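Local coordinates for protein AvrRxo1-ORF1 (Xanthomonas oryzae pv. oryzicola, PDB 4Z8T) that is a plant-pathogen type III effector whose polynucleotide kinase domain probably makes it a P-loop kinase, and binds its partner AvrRxo1-ORF2, at residues L242-A255 and S263-S275. Residues are numbered along the deposited sequence; the frame is centred on the assembly and turned at random.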
loop_
_atom_site.group_PDB
_atom_site.type_symbol
_atom_site.label_atom_id
_atom_site.label_comp_id
_atom_site.label_asym_id
_atom_site.label_seq_id
_atom_site.Cartn_x
_atom_site.Cartn_y
_atom_site.Cartn_z
ATOM N N LEU A 242 21.730 -1.087 4.154
ATOM C CA LEU A 242 20.497 -0.370 3.857
ATOM C C LEU A 242 19.820 -0.025 5.161
ATOM O O LEU A 242 19.554 -0.899 5.966
ATOM C CB LEU A 242 19.543 -1.272 3.074
ATOM C CG LEU A 242 18.102 -0.759 2.901
ATOM C CD1 LEU A 242 18.038 0.584 2.157
ATOM C CD2 LEU A 242 17.324 -1.828 2.132
ATOM N N PHE A 243 19.519 1.257 5.357
ATOM C CA PHE A 243 18.829 1.682 6.577
ATOM C C PHE A 243 17.495 2.239 6.174
ATOM O O PHE A 243 17.422 3.008 5.230
ATOM C CB PHE A 243 19.626 2.774 7.306
ATOM C CG PHE A 243 20.940 2.298 7.852
ATOM C CD1 PHE A 243 21.018 1.695 9.097
ATOM C CD2 PHE A 243 22.101 2.420 7.097
ATOM C CE1 PHE A 243 22.249 1.242 9.592
ATOM C CE2 PHE A 243 23.326 1.972 7.593
ATOM C CZ PHE A 243 23.398 1.386 8.822
ATOM N N GLY A 244 16.445 1.839 6.883
ATOM C CA GLY A 244 15.106 2.316 6.604
ATOM C C GLY A 244 14.562 2.985 7.843
ATOM O O GLY A 244 15.220 2.987 8.884
ATOM N N THR A 245 13.370 3.551 7.725
ATOM C CA THR A 245 12.817 4.363 8.806
ATOM C C THR A 245 11.624 3.661 9.439
ATOM O O THR A 245 10.647 3.339 8.764
ATOM C CB THR A 245 12.410 5.747 8.280
ATOM O OG1 THR A 245 13.542 6.371 7.655
ATOM C CG2 THR A 245 11.909 6.639 9.449
ATOM N N ALA A 246 11.720 3.411 10.744
ATOM C CA ALA A 246 10.621 2.832 11.507
ATOM C C ALA A 246 9.513 3.853 11.707
ATOM O O ALA A 246 9.667 5.025 11.383
ATOM C CB ALA A 246 11.123 2.336 12.843
ATOM N N GLU A 247 8.397 3.393 12.253
ATOM C CA GLU A 247 7.227 4.236 12.439
ATOM C C GLU A 247 7.532 5.458 13.300
ATOM O O GLU A 247 6.995 6.543 13.062
ATOM C CB GLU A 247 6.095 3.412 13.056
ATOM C CG GLU A 247 5.670 2.198 12.225
ATOM C CD GLU A 247 6.579 0.978 12.383
ATOM O OE1 GLU A 247 7.825 1.135 12.418
ATOM O OE2 GLU A 247 6.036 -0.152 12.456
ATOM N N ASP A 248 8.419 5.292 14.276
ATOM C CA ASP A 248 8.752 6.393 15.173
ATOM C C ASP A 248 9.843 7.304 14.628
ATOM O O ASP A 248 10.302 8.222 15.313
ATOM C CB ASP A 248 9.106 5.880 16.577
ATOM C CG ASP A 248 10.394 5.080 16.613
ATOM O OD1 ASP A 248 10.975 4.803 15.542
ATOM O OD2 ASP A 248 10.823 4.713 17.731
ATOM N N GLY A 249 10.258 7.060 13.387
ATOM C CA GLY A 249 11.215 7.948 12.765
ATOM C C GLY A 249 12.656 7.537 12.954
ATOM O O GLY A 249 13.549 8.159 12.384
ATOM N N GLU A 250 12.911 6.492 13.732
ATOM C CA GLU A 250 14.308 6.096 13.898
ATOM C C GLU A 250 14.776 5.173 12.780
ATOM O O GLU A 250 14.001 4.374 12.260
ATOM C CB GLU A 250 14.619 5.498 15.268
ATOM C CG GLU A 250 16.147 5.369 15.530
ATOM C CD GLU A 250 16.972 6.642 15.211
ATOM O OE1 GLU A 250 17.441 6.818 14.056
ATOM O OE2 GLU A 250 17.180 7.464 16.132
ATOM N N LYS A 251 16.046 5.312 12.422
ATOM C CA LYS A 251 16.644 4.496 11.372
ATOM C C LYS A 251 17.025 3.134 11.915
ATOM O O LYS A 251 17.581 3.018 13.017
ATOM C CB LYS A 251 17.880 5.195 10.815
ATOM C CG LYS A 251 17.558 6.437 9.985
ATOM C CD LYS A 251 16.783 6.046 8.736
ATOM C CE LYS A 251 16.715 7.186 7.744
ATOM N NZ LYS A 251 15.737 8.246 8.170
ATOM N N VAL A 252 16.757 2.094 11.129
ATOM C CA VAL A 252 17.101 0.741 11.532
ATOM C C VAL A 252 17.727 0.037 10.343
ATOM O O VAL A 252 17.427 0.373 9.196
ATOM C CB VAL A 252 15.872 -0.050 12.011
ATOM C CG1 VAL A 252 15.284 0.576 13.272
ATOM C CG2 VAL A 252 14.825 -0.065 10.931
HETATM N N MSE A 253 18.590 -0.927 10.623
HETATM C CA MSE A 253 19.202 -1.723 9.565
HETATM C C MSE A 253 18.156 -2.635 8.956
HETATM O O MSE A 253 17.384 -3.294 9.672
HETATM C CB MSE A 253 20.328 -2.574 10.134
HETATM C CG MSE A 253 20.955 -3.462 9.117
HETATM SE SE MSE A 253 22.353 -2.485 8.208
HETATM C CE MSE A 253 23.615 -2.154 9.705
ATOM N N VAL A 254 18.134 -2.692 7.628
ATOM C CA VAL A 254 17.101 -3.450 6.937
ATOM C C VAL A 254 17.698 -4.627 6.162
ATOM O O VAL A 254 17.177 -5.736 6.217
ATOM C CB VAL A 254 16.306 -2.535 5.996
ATOM C CG1 VAL A 254 15.358 -3.366 5.107
ATOM C CG2 VAL A 254 15.491 -1.546 6.814
ATOM N N ALA A 255 18.778 -4.376 5.432
ATOM C CA ALA A 255 19.470 -5.456 4.711
ATOM C C ALA A 255 20.936 -5.079 4.600
ATOM O O ALA A 255 21.286 -3.909 4.695
ATOM C CB ALA A 255 18.859 -5.672 3.312
ATOM N N SER A 263 22.330 -10.547 4.473
ATOM C CA SER A 263 21.373 -10.772 5.535
ATOM C C SER A 263 20.236 -9.788 5.395
ATOM O O SER A 263 20.409 -8.706 4.855
ATOM C CB SER A 263 22.036 -10.526 6.891
ATOM O OG SER A 263 23.079 -11.453 7.101
ATOM N N VAL A 264 19.066 -10.159 5.883
ATOM C CA VAL A 264 17.944 -9.229 5.896
ATOM C C VAL A 264 17.530 -9.025 7.330
ATOM O O VAL A 264 16.820 -9.847 7.900
ATOM C CB VAL A 264 16.761 -9.758 5.071
ATOM C CG1 VAL A 264 15.591 -8.751 5.107
ATOM C CG2 VAL A 264 17.196 -9.992 3.638
ATOM N N GLU A 265 17.992 -7.925 7.912
ATOM C CA GLU A 265 17.704 -7.629 9.313
ATOM C C GLU A 265 16.249 -7.245 9.587
ATOM O O GLU A 265 15.770 -7.421 10.711
ATOM C CB GLU A 265 18.644 -6.532 9.809
ATOM C CG GLU A 265 20.125 -6.955 9.885
ATOM C CD GLU A 265 20.859 -6.841 8.564
ATOM O OE1 GLU A 265 22.040 -7.264 8.499
ATOM O OE2 GLU A 265 20.277 -6.302 7.600
ATOM N N ASN A 266 15.539 -6.719 8.588
ATOM C CA ASN A 266 14.123 -6.398 8.787
ATOM C C ASN A 266 13.342 -6.679 7.520
ATOM O O ASN A 266 13.260 -5.837 6.626
ATOM C CB ASN A 266 13.954 -4.934 9.212
ATOM C CG ASN A 266 12.548 -4.613 9.709
ATOM O OD1 ASN A 266 11.553 -4.934 9.066
ATOM N ND2 ASN A 266 12.473 -3.974 10.870
ATOM N N ALA A 267 12.796 -7.883 7.442
ATOM C CA ALA A 267 12.107 -8.350 6.246
ATOM C C ALA A 267 10.876 -7.537 5.884
ATOM O O ALA A 267 10.605 -7.325 4.709
ATOM C CB ALA A 267 11.742 -9.819 6.391
ATOM N N GLU A 268 10.134 -7.078 6.888
ATOM C CA GLU A 268 8.954 -6.259 6.636
ATOM C C GLU A 268 9.326 -4.969 5.936
ATOM O O GLU A 268 8.735 -4.593 4.927
ATOM C CB GLU A 268 8.273 -5.902 7.961
ATOM C CG GLU A 268 7.050 -5.018 7.805
ATOM C CD GLU A 268 6.277 -4.850 9.098
ATOM O OE1 GLU A 268 6.865 -5.056 10.184
ATOM O OE2 GLU A 268 5.072 -4.523 9.019
ATOM N N LEU A 269 10.303 -4.266 6.495
ATOM C CA LEU A 269 10.753 -3.044 5.862
ATOM C C LEU A 269 11.377 -3.304 4.493
ATOM O O LEU A 269 11.218 -2.489 3.593
ATOM C CB LEU A 269 11.719 -2.263 6.759
ATOM C CG LEU A 269 11.101 -1.290 7.754
ATOM C CD1 LEU A 269 12.218 -0.656 8.579
ATOM C CD2 LEU A 269 10.287 -0.228 7.015
ATOM N N TYR A 270 12.086 -4.420 4.335
ATOM C CA TYR A 270 12.747 -4.708 3.059
ATOM C C TYR A 270 11.721 -4.839 1.944
ATOM O O TYR A 270 11.909 -4.312 0.844
ATOM C CB TYR A 270 13.568 -5.992 3.178
ATOM C CG TYR A 270 14.558 -6.249 2.060
ATOM C CD1 TYR A 270 15.370 -5.244 1.562
ATOM C CD2 TYR A 270 14.708 -7.522 1.534
ATOM C CE1 TYR A 270 16.307 -5.496 0.548
ATOM C CE2 TYR A 270 15.643 -7.782 0.515
ATOM C CZ TYR A 270 16.427 -6.772 0.024
ATOM O OH TYR A 270 17.344 -7.045 -0.968
ATOM N N GLU A 271 10.630 -5.539 2.235
ATOM C CA GLU A 271 9.528 -5.650 1.281
ATOM C C GLU A 271 8.978 -4.259 0.935
ATOM O O GLU A 271 8.716 -3.950 -0.228
ATOM C CB GLU A 271 8.428 -6.575 1.834
ATOM C CG GLU A 271 7.273 -6.811 0.855
ATOM C CD GLU A 271 6.245 -7.806 1.368
ATOM O OE1 GLU A 271 6.385 -8.276 2.518
ATOM O OE2 GLU A 271 5.280 -8.112 0.621
ATOM N N LYS A 272 8.827 -3.437 1.937
ATOM C CA LYS A 272 8.298 -2.138 1.687
ATOM C C LYS A 272 9.179 -1.155 0.902
ATOM O O LYS A 272 8.741 -0.492 0.016
ATOM C CB LYS A 272 7.808 -1.547 3.019
ATOM C CG LYS A 272 7.188 -0.235 2.956
ATOM C CD LYS A 272 7.025 0.379 4.336
ATOM C CE LYS A 272 5.766 -0.123 5.001
ATOM N NZ LYS A 272 4.699 -0.417 4.001
ATOM N N ILE A 273 10.436 -1.108 1.267
ATOM C CA ILE A 273 11.290 -0.021 0.780
ATOM C C ILE A 273 12.040 -0.369 -0.509
ATOM O O ILE A 273 12.948 0.350 -0.937
ATOM C CB ILE A 273 12.224 0.542 1.894
ATOM C CG1 ILE A 273 13.349 -0.434 2.225
ATOM C CG2 ILE A 273 11.387 0.925 3.148
ATOM C CD1 ILE A 273 14.326 0.091 3.299
ATOM N N THR A 274 11.625 -1.464 -1.144
ATOM C CA THR A 274 12.139 -1.823 -2.456
ATOM C C THR A 274 11.079 -1.599 -3.541
ATOM O O THR A 274 11.254 -2.025 -4.698
ATOM C CB THR A 274 12.618 -3.284 -2.480
ATOM O OG1 THR A 274 11.568 -4.123 -1.980
ATOM C CG2 THR A 274 13.860 -3.472 -1.602
ATOM N N SER A 275 10.003 -0.912 -3.158
ATOM C CA SER A 275 8.861 -0.622 -4.029
ATOM C C SER A 275 8.343 0.802 -3.805
ATOM O O SER A 275 8.288 1.276 -2.678
ATOM C CB SER A 275 7.754 -1.646 -3.731
ATOM O OG SER A 275 6.466 -1.096 -3.920
#
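Val-254 O accepts a hydrogen bond from Asn-266 N at 3.0 Å, nearly straight (162° at the hydrogen), and this tie holds the start of helix 267-272 against strand 251-255. Asn-266 is the N-cap: its OD1 takes the amide of Leu-269 from above its carbonyl plane, while CB rests near Met-253 O. With CG1 anti to the backbone N (chi1 171°), Val-254 presses CG1 on the helix backbone and on Tyr-270 CB, 3.7 Å away, and leaves CG2 for Leu-269. Leu-269 also crosses Val-252 at about a right angle, its CD1 3.6 Å from Val-252 CG2. Ala-255 CB lies over one face of the Tyr-270 ring, a CH-pi contact 4.1 Å from the centroid, whereas Leu-242 CD2 comes up at the ring edge. Leu-242 meets Ile-273 tip to tip, CD2 to CD1 at 3.7 Å. Glu-265, bent at chi2, runs its carboxylate beside CG of selenomethionine Met-253, and its OE1 is hydrogen-bonded to Ser-256. The helix packs across the hairpin formed by strands 238-245 and 251-258 at the antiparallel end of the mixed sheet, crossing strand 251-255 at -67°. Helix 224-233 adjoins Leu-242 and Tyr-270, and His-13 of the AvrRxo1-ORF2 chain hydrogen-bonds the tyrosine hydroxyl, placing this helix between the mixed sheet and the bound partner.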